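Thrombospondin related anonymous protein (Plasmodium falciparum, PDB 4F1J) probably acts in parasite cell adhesion as a membrane-anchored surface protein, its von Willebrand factor type A domain, the part in this chain, binding magnesium. Local coordinates at residues Arg91-Leu105 with Ile125-Leu139. Sequence-based numbering, arbitrary orientation.
Sequences RTNLSDALLQVRKHL and IPDSIQDSLKESRKL. With MG (magnesium ion), chain H; SO4 (sulfate ion), chain F; EDO (1,2-ethanediol), chain O.
Ser95 and Asp131 are bridged by a magnesium ion where the first turns of two nearly parallel helices, 94-105 and 129-139, come together, their axes 8.4 Å apart at closest. Ser95 OG and, in the conformer described (a second is deposited), Asp131 OD2 each lie 2.1 Å from the metal; four waters complete six ligands. This ion is additional to the one held by Ser17, Ser19 and Asp123, ligands of the metal-ion-dependent adhesion site (MIDAS) of von Willebrand A domains, near which the Thr92 side chain lies.

Farther along, Arg102 grips Glu135 side-on: NE gives a 2.6 Å bond to OE1 on its syn side, while NH2 reaches OE2 at 2.8 Å. The arginine bends at chi3 (63°) and Glu135 at chi2, bringing guanidinium against carboxylate, planes 35° apart. Glu135 is itself a knob among Ser95, Leu98, Leu99 and Arg102. Lys138 CD lies over one guanidinium face, toward its rim, and a sulfate, probably from the crystallisation liquor, lies by NH1 and is also bound by Arg142. On the side of the salt bridge facing the sheet, Leu98 sits as a knob among Ser132, Glu135, Ser136 and Leu139; Leu139 is the reciprocal knob among Leu98, Val101, Arg102 and Leu105, its CD2 3.6 Å from Arg102 CB.

Before the helices, Asp127 OD2 takes Thr92 N (2.7 Å) and Arg91 NH1 (2.8 Å) from opposite faces of its carboxylate, while Asp127 N donates to Thr92 O. Two bonds on one oxygen, plus a water from OD1 to Thr92 OG1, pin the loops together.

Within this Rossmann-like domain, Leu98 and Val101 face strand 8-15, Leu94 packs on Phe54 of strand 47-54, and Pro126 and Leu133 rest on Phe159 of helix 157-163.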
ATOM      1  N   ARG A  91      -2.711   9.963 -13.590  1.00 11.25           N
ATOM      2  CA  ARG A  91      -1.270  10.044 -13.327  1.00 11.38           C
ATOM      3  C   ARG A  91      -0.897   9.344 -12.022  1.00 10.47           C
ATOM      4  O   ARG A  91      -1.539   8.371 -11.691  1.00  9.88           O
ATOM      5  CB  ARG A  91      -0.785  11.506 -13.423  1.00 12.02           C
ATOM      6  CG  ARG A  91      -1.481  12.504 -12.544  1.00 13.12           C
ATOM      7  CD  ARG A  91      -0.969  13.931 -12.834  1.00 14.44           C
ATOM      8  NE  ARG A  91      -1.467  14.907 -11.872  1.00 18.40           N
ATOM      9  CZ  ARG A  91      -0.974  15.092 -10.636  1.00 20.93           C
ATOM     10  NH1 ARG A  91       0.039  14.367 -10.155  1.00 20.95           N
ATOM     11  NH2 ARG A  91      -1.496  16.027  -9.860  1.00 23.67           N
ATOM     12  N   THR A  92       0.153   9.782 -11.331  1.00  9.63           N
ATOM     13  CA  THR A  92       0.671   9.039 -10.161  1.00 10.35           C
ATOM     14  C   THR A  92       0.952   9.986  -8.996  1.00  9.60           C
ATOM     15  O   THR A  92       2.121  10.264  -8.672  1.00  9.86           O
ATOM     16  CB  THR A  92       1.940   8.250 -10.546  1.00  9.51           C
ATOM     17  OG1 THR A  92       1.706   7.533 -11.777  1.00 11.19           O
ATOM     18  CG2 THR A  92       2.373   7.287  -9.437  1.00  9.41           C
ATOM     19  N   ASN A  93      -0.127  10.445  -8.366  1.00  9.45           N
ATOM     20  CA  ASN A  93      -0.034  11.420  -7.288  1.00  8.82           C
ATOM     21  C   ASN A  93       0.152  10.674  -5.962  1.00  8.82           C
ATOM     22  O   ASN A  93      -0.727  10.686  -5.093  1.00  8.43           O
ATOM     23  CB  ASN A  93      -1.287  12.276  -7.267  1.00  8.74           C
ATOM     24  CG  ASN A  93      -1.150  13.544  -6.428  1.00  8.04           C
ATOM     25  OD1 ASN A  93      -0.228  13.716  -5.635  1.00  9.62           O
ATOM     26  ND2 ASN A  93      -2.112  14.418  -6.590  1.00  8.06           N
ATOM     27  N   LEU A  94       1.317  10.052  -5.814  1.00  9.28           N
ATOM     28  CA  LEU A  94       1.669   9.355  -4.572  1.00  9.04           C
ATOM     29  C   LEU A  94       1.695  10.315  -3.395  1.00  9.51           C
ATOM     30  O   LEU A  94       1.295   9.952  -2.283  1.00  8.88           O
ATOM     31  CB  LEU A  94       3.034   8.670  -4.683  1.00  8.83           C
ATOM     32  CG  LEU A  94       3.501   7.925  -3.416  1.00  9.73           C
ATOM     33  CD1 LEU A  94       2.512   6.860  -3.042  1.00 10.57           C
ATOM     34  CD2 LEU A  94       4.913   7.352  -3.604  1.00  8.94           C
ATOM     35  N   SER A  95       2.166  11.536  -3.611  1.00  8.68           N
ATOM     36  CA  SER A  95       2.294  12.471  -2.496  1.00  8.95           C
ATOM     37  C   SER A  95       0.928  12.799  -1.871  1.00  8.65           C
ATOM     38  O   SER A  95       0.834  12.890  -0.653  1.00  8.42           O
ATOM     39  CB  SER A  95       3.086  13.722  -2.910  1.00  9.56           C
ATOM     40  OG  SER A  95       2.393  14.466  -3.906  1.00 11.53           O
ATOM     41  N   ASP A  96      -0.124  12.894  -2.675  1.00  8.34           N
ATOM     42  CA  ASP A  96      -1.483  13.082  -2.145  1.00  8.90           C
ATOM     43  C   ASP A  96      -1.972  11.864  -1.335  1.00  8.67           C
ATOM     44  O   ASP A  96      -2.629  12.022  -0.301  1.00 10.17           O
ATOM     45  CB  ASP A  96      -2.494  13.391  -3.261  1.00  9.15           C
ATOM     46  CG  ASP A  96      -3.815  13.884  -2.721  1.00 10.52           C
ATOM     47  OD1 ASP A  96      -3.800  14.796  -1.863  1.00 11.80           O
ATOM     48  OD2 ASP A  96      -4.880  13.367  -3.118  1.00 11.82           O
ATOM     49  N   ALA A  97      -1.690  10.672  -1.835  1.00  7.96           N
ATOM     50  CA  ALA A  97      -2.002   9.444  -1.100  1.00  7.65           C
ATOM     51  C   ALA A  97      -1.315   9.406   0.277  1.00  8.08           C
ATOM     52  O   ALA A  97      -1.912   9.035   1.290  1.00  8.45           O
ATOM     53  CB  ALA A  97      -1.556   8.250  -1.918  1.00  7.00           C
ATOM     54  N   LEU A  98      -0.030   9.717   0.297  1.00  8.09           N
ATOM     55  CA  LEU A  98       0.752   9.760   1.553  1.00  8.51           C
ATOM     56  C   LEU A  98       0.240  10.883   2.478  1.00  9.36           C
ATOM     57  O   LEU A  98       0.183  10.725   3.711  1.00  9.61           O
ATOM     58  CB  LEU A  98       2.236   9.956   1.237  1.00  8.88           C
ATOM     59  CG  LEU A  98       2.961   8.805   0.542  1.00  7.59           C
ATOM     60  CD1 LEU A  98       4.341   9.304   0.031  1.00  9.16           C
ATOM     61  CD2 LEU A  98       3.095   7.588   1.483  1.00  9.49           C
ATOM     62  N   LEU A  99      -0.118  12.014   1.885  1.00  9.76           N
ATOM     63  CA  LEU A  99      -0.740  13.113   2.633  1.00 10.18           C
ATOM     64  C   LEU A  99      -2.006  12.662   3.395  1.00 10.50           C
ATOM     65  O   LEU A  99      -2.237  13.059   4.532  1.00 10.81           O
ATOM     66  CB  LEU A  99      -1.070  14.279   1.707  1.00 10.63           C
ATOM     67  CG  LEU A  99      -1.840  15.464   2.325  1.00  9.91           C
ATOM     68  CD1 LEU A  99      -1.106  16.049   3.518  1.00 13.45           C
ATOM     69  CD2 LEU A  99      -2.052  16.494   1.240  1.00 11.88           C
ATOM     70  N   GLN A 100      -2.819  11.811   2.786  1.00 10.15           N
ATOM     71  CA  GLN A 100      -4.055  11.349   3.459  1.00 10.64           C
ATOM     72  C   GLN A 100      -3.710  10.537   4.689  1.00 10.16           C
ATOM     73  O   GLN A 100      -4.400  10.634   5.718  1.00 10.26           O
ATOM     74  CB  GLN A 100      -4.930  10.539   2.522  1.00 10.94           C
ATOM     75  CG  GLN A 100      -5.373  11.301   1.261  1.00 11.40           C
ATOM     76  CD  GLN A 100      -5.790  12.730   1.520  1.00 16.07           C
ATOM     77  OE1 GLN A 100      -6.703  12.995   2.316  1.00 17.37           O
ATOM     78  NE2 GLN A 100      -5.101  13.678   0.890  1.00 16.51           N
ATOM     79  N   VAL A 101      -2.642   9.743   4.599  1.00 10.06           N
ATOM     80  CA  VAL A 101      -2.164   9.000   5.771  1.00 10.22           C
ATOM     81  C   VAL A 101      -1.726   9.969   6.879  1.00 11.37           C
ATOM     82  O   VAL A 101      -2.106   9.815   8.039  1.00  9.98           O
ATOM     83  CB  VAL A 101      -1.044   8.053   5.428  1.00 10.31           C
ATOM     84  CG1 VAL A 101      -0.477   7.411   6.698  1.00  9.56           C
ATOM     85  CG2 VAL A 101      -1.560   6.975   4.445  1.00  8.61           C
ATOM     86  N   ARG A 102      -0.933  10.974   6.511  1.00 10.82           N
ATOM     87  CA  ARG A 102      -0.472  11.940   7.497  1.00 11.87           C
ATOM     88  C   ARG A 102      -1.639  12.697   8.109  1.00 11.31           C
ATOM     89  O   ARG A 102      -1.558  13.082   9.255  1.00 11.49           O
ATOM     90  CB  ARG A 102       0.555  12.888   6.863  1.00 11.51           C
ATOM     91  CG  ARG A 102       1.273  13.833   7.854  1.00 13.98           C
ATOM     92  CD  ARG A 102       2.494  14.471   7.186  1.00 15.95           C
ATOM     93  NE  ARG A 102       2.126  15.315   6.062  1.00 19.09           N
ATOM     94  CZ  ARG A 102       1.929  16.626   6.124  1.00 20.13           C
ATOM     95  NH1 ARG A 102       2.022  17.261   7.277  1.00 22.87           N
ATOM     96  NH2 ARG A 102       1.613  17.304   5.026  1.00 23.22           N
ATOM     97  N   LYS A 103      -2.744  12.891   7.368  1.00 11.12           N
ATOM     98  CA  LYS A 103      -3.925  13.563   7.934  1.00 12.32           C
ATOM     99  C   LYS A 103      -4.566  12.686   9.020  1.00 11.44           C
ATOM    100  O   LYS A 103      -5.010  13.210  10.043  1.00 11.65           O
ATOM    101  CB  LYS A 103      -4.939  13.939   6.842  1.00 12.89           C
ATOM    102  CG  LYS A 103      -4.539  15.134   6.019  1.00 14.22           C
ATOM    103  CD  LYS A 103      -5.462  15.276   4.816  1.00 15.19           C
ATOM    104  N   HIS A 104      -4.603  11.365   8.817  1.00 10.40           N
ATOM    105  CA  HIS A 104      -5.065  10.462   9.881  1.00 10.58           C
ATOM    106  C   HIS A 104      -4.235  10.669  11.145  1.00  9.89           C
ATOM    107  O   HIS A 104      -4.777  10.722  12.259  1.00 10.67           O
ATOM    108  CB  HIS A 104      -4.982   8.981   9.478  1.00 10.45           C
ATOM    109  CG  HIS A 104      -6.023   8.561   8.487  1.00 10.89           C
ATOM    110  ND1 HIS A 104      -6.005   8.962   7.170  1.00 11.27           N
ATOM    111  CD2 HIS A 104      -7.114   7.764   8.621  1.00 13.12           C
ATOM    112  CE1 HIS A 104      -7.037   8.427   6.535  1.00 13.39           C
ATOM    113  NE2 HIS A 104      -7.725   7.689   7.390  1.00  9.53           N
ATOM    114  N   LEU A 105      -2.921  10.774  10.985  1.00 10.22           N
ATOM    115  CA  LEU A 105      -2.018  10.892  12.140  1.00  9.94           C
ATOM    116  C   LEU A 105      -2.216  12.252  12.781  1.00 10.77           C
ATOM    117  O   LEU A 105      -2.354  12.348  14.013  1.00 10.44           O
ATOM    118  CB  LEU A 105      -0.558  10.694  11.725  1.00 10.57           C
ATOM    119  CG  LEU A 105      -0.298   9.374  10.975  1.00 11.56           C
ATOM    120  CD1 LEU A 105       1.175   9.185  10.596  1.00 12.09           C
ATOM    121  CD2 LEU A 105      -0.805   8.200  11.781  1.00 10.99           C
ATOM    122  N   ILE A 125       6.545   5.801 -11.262  1.00 12.12           N
ATOM    123  CA  ILE A 125       7.291   6.742 -10.464  1.00 12.41           C
ATOM    124  C   ILE A 125       6.348   7.900 -10.072  1.00 11.93           C
ATOM    125  O   ILE A 125       5.545   8.360 -10.903  1.00 12.15           O
ATOM    126  CB  ILE A 125       8.489   7.274 -11.281  1.00 13.16           C
ATOM    127  CG1 ILE A 125       9.443   6.119 -11.648  1.00 15.23           C
ATOM    128  CG2 ILE A 125       9.248   8.312 -10.482  1.00 15.12           C
ATOM    129  CD1 ILE A 125      10.227   6.380 -12.897  1.00 16.50           C
ATOM    130  N   PRO A 126       6.455   8.407  -8.837  1.00 12.24           N
ATOM    131  CA  PRO A 126       5.595   9.507  -8.463  1.00 12.16           C
ATOM    132  C   PRO A 126       5.789  10.738  -9.353  1.00 12.15           C
ATOM    133  O   PRO A 126       6.901  11.008  -9.814  1.00 11.85           O
ATOM    134  CB  PRO A 126       6.037   9.846  -7.034  1.00 11.97           C
ATOM    135  CG  PRO A 126       6.764   8.671  -6.575  1.00 13.65           C
ATOM    136  CD  PRO A 126       7.359   8.016  -7.738  1.00 12.58           C
ATOM    137  N   ASP A 127       4.707  11.469  -9.573  1.00 11.20           N
ATOM    138  CA  ASP A 127       4.774  12.688 -10.380  1.00 12.07           C
ATOM    139  C   ASP A 127       5.695  13.717  -9.757  1.00 12.77           C
ATOM    140  O   ASP A 127       6.341  14.497 -10.479  1.00 12.84           O
ATOM    141  CB  ASP A 127       3.387  13.214 -10.619  1.00 12.81           C
ATOM    142  CG  ASP A 127       2.552  12.266 -11.508  1.00 11.92           C
ATOM    143  OD1 ASP A 127       3.075  11.587 -12.424  1.00 19.21           O
ATOM    144  OD2 ASP A 127       1.367  12.203 -11.260  1.00 17.39           O
ATOM    145  N   SER A 128       5.786  13.693  -8.426  1.00 12.77           N
ATOM    146  CA  SER A 128       6.735  14.525  -7.687  1.00 14.13           C
ATOM    147  C   SER A 128       7.507  13.674  -6.692  1.00 15.46           C
ATOM    148  O   SER A 128       7.042  13.414  -5.580  1.00 14.85           O
ATOM    149  CB  SER A 128       6.010  15.664  -6.980  1.00 13.92           C
ATOM    150  OG  SER A 128       6.889  16.386  -6.122  1.00 17.18           O
ATOM    151  N   ILE A 129       8.711  13.265  -7.081  1.00 16.52           N
ATOM    152  CA  ILE A 129       9.592  12.563  -6.148  1.00 17.79           C
ATOM    153  C   ILE A 129       9.908  13.461  -4.933  1.00 18.26           C
ATOM    154  O   ILE A 129       9.914  12.974  -3.794  1.00 18.84           O
ATOM    155  CB  ILE A 129      10.829  11.963  -6.892  1.00 18.23           C
ATOM    156  CG1 ILE A 129      10.343  10.801  -7.749  1.00 18.15           C
ATOM    157  CG2 ILE A 129      11.923  11.488  -5.913  1.00 18.19           C
ATOM    158  CD1 ILE A 129      11.291  10.352  -8.751  1.00 20.10           C
ATOM    159  N   GLN A 130      10.095  14.757  -5.171  1.00 18.44           N
ATOM    160  CA  GLN A 130      10.342  15.709  -4.082  0.50 18.83           C
ATOM    161  C   GLN A 130       9.228  15.701  -3.026  1.00 18.64           C
ATOM    162  O   GLN A 130       9.521  15.531  -1.816  1.00 19.21           O
ATOM    163  CB  GLN A 130      10.524  17.128  -4.623  0.50 19.25           C
ATOM    164  CG  GLN A 130      11.113  18.117  -3.619  0.50 20.23           C
ATOM    165  CD  GLN A 130      12.600  17.918  -3.374  0.50 21.34           C
ATOM    166  OE1 GLN A 130      13.325  17.410  -4.233  0.50 23.81           O
ATOM    167  NE2 GLN A 130      13.062  18.328  -2.199  0.50 21.70           N
ATOM    168  N   ASP A 131       7.972  15.872  -3.444  1.00 17.50           N
ATOM    169  CA  ASP A 131       6.883  15.918  -2.488  0.50 17.62           C
ATOM    170  C   ASP A 131       6.580  14.546  -1.893  1.00 17.26           C
ATOM    171  O   ASP A 131       6.140  14.452  -0.755  1.00 16.84           O
ATOM    172  CB  ASP A 131       5.614  16.498  -3.092  0.50 17.68           C
ATOM    173  CG  ASP A 131       4.713  17.086  -2.038  0.50 18.69           C
ATOM    174  OD1 ASP A 131       5.255  17.743  -1.112  0.50 20.58           O
ATOM    175  OD2 ASP A 131       3.485  16.880  -2.116  0.50 17.28           O
ATOM    176  N   SER A 132       6.819  13.488  -2.657  1.00 16.45           N
ATOM    177  CA  SER A 132       6.600  12.131  -2.147  1.00 16.72           C
ATOM    178  C   SER A 132       7.612  11.823  -1.032  1.00 17.18           C
ATOM    179  O   SER A 132       7.269  11.274   0.040  1.00 16.58           O
ATOM    180  CB  SER A 132       6.717  11.098  -3.275  1.00 16.49           C
ATOM    181  OG  SER A 132       5.599  11.182  -4.147  1.00 14.20           O
ATOM    182  N   LEU A 133       8.865  12.195  -1.278  1.00 17.55           N
ATOM    183  CA  LEU A 133       9.901  12.040  -0.251  1.00 18.63           C
ATOM    184  C   LEU A 133       9.708  12.937   0.960  1.00 19.15           C
ATOM    185  O   LEU A 133      10.020  12.510   2.077  1.00 20.77           O
ATOM    186  CB  LEU A 133      11.303  12.219  -0.853  1.00 18.49           C
ATOM    187  CG  LEU A 133      11.797  11.066  -1.725  1.00 18.92           C
ATOM    188  CD1 LEU A 133      13.112  11.444  -2.421  1.00 18.64           C
ATOM    189  CD2 LEU A 133      11.964   9.740  -0.969  1.00 20.79           C
ATOM    190  N   LYS A 134       9.204  14.155   0.771  1.00 19.20           N
ATOM    191  CA  LYS A 134       8.884  15.062   1.860  1.00 19.83           C
ATOM    192  C   LYS A 134       7.762  14.512   2.760  1.00 19.04           C
ATOM    193  O   LYS A 134       7.903  14.447   3.988  1.00 18.74           O
ATOM    194  CB  LYS A 134       8.462  16.393   1.287  1.00 20.66           C
ATOM    195  CG  LYS A 134       8.082  17.422   2.277  1.00 23.37           C
ATOM    196  CD  LYS A 134       8.181  18.796   1.653  1.00 26.81           C
ATOM    197  CE  LYS A 134       7.289  19.772   2.359  1.00 29.06           C
ATOM    198  NZ  LYS A 134       7.453  21.126   1.791  1.00 29.85           N
ATOM    199  N   GLU A 135       6.653  14.111   2.142  1.00 17.33           N
ATOM    200  CA  GLU A 135       5.610  13.372   2.874  1.00 16.15           C
ATOM    201  C   GLU A 135       6.153  12.132   3.582  1.00 15.28           C
ATOM    202  O   GLU A 135       5.817  11.905   4.758  1.00 14.91           O
ATOM    203  CB  GLU A 135       4.426  12.991   1.961  1.00 15.82           C
ATOM    204  CG  GLU A 135       3.538  14.152   1.581  1.00 16.79           C
ATOM    205  CD  GLU A 135       2.853  14.821   2.770  1.00 17.56           C
ATOM    206  OE1 GLU A 135       2.500  14.131   3.763  1.00 18.36           O
ATOM    207  OE2 GLU A 135       2.662  16.053   2.697  1.00 18.54           O
ATOM    208  N   SER A 136       6.964  11.317   2.906  1.00 14.31           N
ATOM    209  CA  SER A 136       7.450  10.084   3.503  1.00 14.64           C
ATOM    210  C   SER A 136       8.301  10.371   4.750  1.00 14.96           C
ATOM    211  O   SER A 136       8.219   9.641   5.737  1.00 13.60           O
ATOM    212  CB  SER A 136       8.206   9.224   2.484  1.00 15.20           C
ATOM    213  OG  SER A 136       9.490   9.740   2.141  1.00 16.85           O
ATOM    214  N   ARG A 137       9.092  11.449   4.709  1.00 15.23           N
ATOM    215  CA  ARG A 137       9.890  11.866   5.889  1.00 15.11           C
ATOM    216  C   ARG A 137       9.014  12.234   7.066  1.00 14.15           C
ATOM    217  O   ARG A 137       9.309  11.877   8.209  1.00 13.76           O
ATOM    218  CB  ARG A 137      10.759  13.094   5.542  1.00 16.10           C
ATOM    219  CG  ARG A 137      11.413  13.752   6.765  1.00 16.09           C
ATOM    220  N   LYS A 138       7.961  12.988   6.787  1.00 13.38           N
ATOM    221  CA  LYS A 138       7.035  13.453   7.806  1.00 14.22           C
ATOM    222  C   LYS A 138       6.351  12.246   8.444  1.00 12.86           C
ATOM    223  O   LYS A 138       6.158  12.196   9.646  1.00 11.84           O
ATOM    224  CB  LYS A 138       6.001  14.416   7.242  1.00 14.49           C
ATOM    225  CG  LYS A 138       6.550  15.807   6.906  1.00 16.71           C
ATOM    226  CD  LYS A 138       5.486  16.732   6.358  1.00 17.12           C
ATOM    227  CE  LYS A 138       6.121  18.016   5.794  1.00 20.25           C
ATOM    228  NZ  LYS A 138       5.090  19.016   5.431  1.00 23.10           N
ATOM    229  N   LEU A 139       5.984  11.274   7.618  1.00 11.76           N
ATOM    230  CA  LEU A 139       5.434  10.018   8.130  1.00 11.44           C
ATOM    231  C   LEU A 139       6.455   9.248   8.965  1.00 10.39           C
ATOM    232  O   LEU A 139       6.140   8.760  10.043  1.00  9.17           O
ATOM    233  CB  LEU A 139       4.925   9.158   6.969  1.00 10.55           C
ATOM    234  CG  LEU A 139       3.716   9.763   6.226  1.00 11.67           C
ATOM    235  CD1 LEU A 139       3.388   8.900   5.013  1.00 11.60           C
ATOM    236  CD2 LEU A 139       2.487   9.889   7.113  1.00 11.23           C
TER
HETATM  237 MG    MG H 306       2.055  16.566  -3.594  0.50 15.47          MG
HETATM  238  S   SO4 F 304       3.323  16.879  10.448  1.00 73.10           S
HETATM  239  O1  SO4 F 304       3.944  15.597  10.145  1.00 72.86           O
HETATM  240  O2  SO4 F 304       1.870  16.775  10.345  1.00 73.16           O
HETATM  241  O3  SO4 F 304       3.663  17.296  11.799  1.00 73.95           O
HETATM  242  O4  SO4 F 304       3.838  17.885   9.524  1.00 73.81           O
HETATM  243  C1  EDO O 313      10.287  17.880  -8.453  1.00 34.01           C
HETATM  244  O1  EDO O 313       9.898  16.519  -8.246  1.00 32.35           O
HETATM  245  C2  EDO O 313       9.103  18.828  -8.739  1.00 35.27           C
HETATM  246  O2  EDO O 313       7.889  18.534  -8.018  1.00 36.54           O
HETATM  247  O   HOH W   1       2.080   9.461 -13.818  1.00 16.90           O
HETATM  248  O   HOH W   2       0.439  16.127  -4.949  1.00 25.60           O
HETATM  249  O   HOH W   3       3.685  19.825   7.663  1.00 36.17           O
HETATM  250  O   HOH W   4       0.908  16.203  -1.983  1.00 17.47           O
HETATM  251  O   HOH W   5       1.464  18.559  -3.399  1.00 25.19           O
HETATM  252  O   HOH W   6       3.150  16.813  -5.259  1.00 37.93           O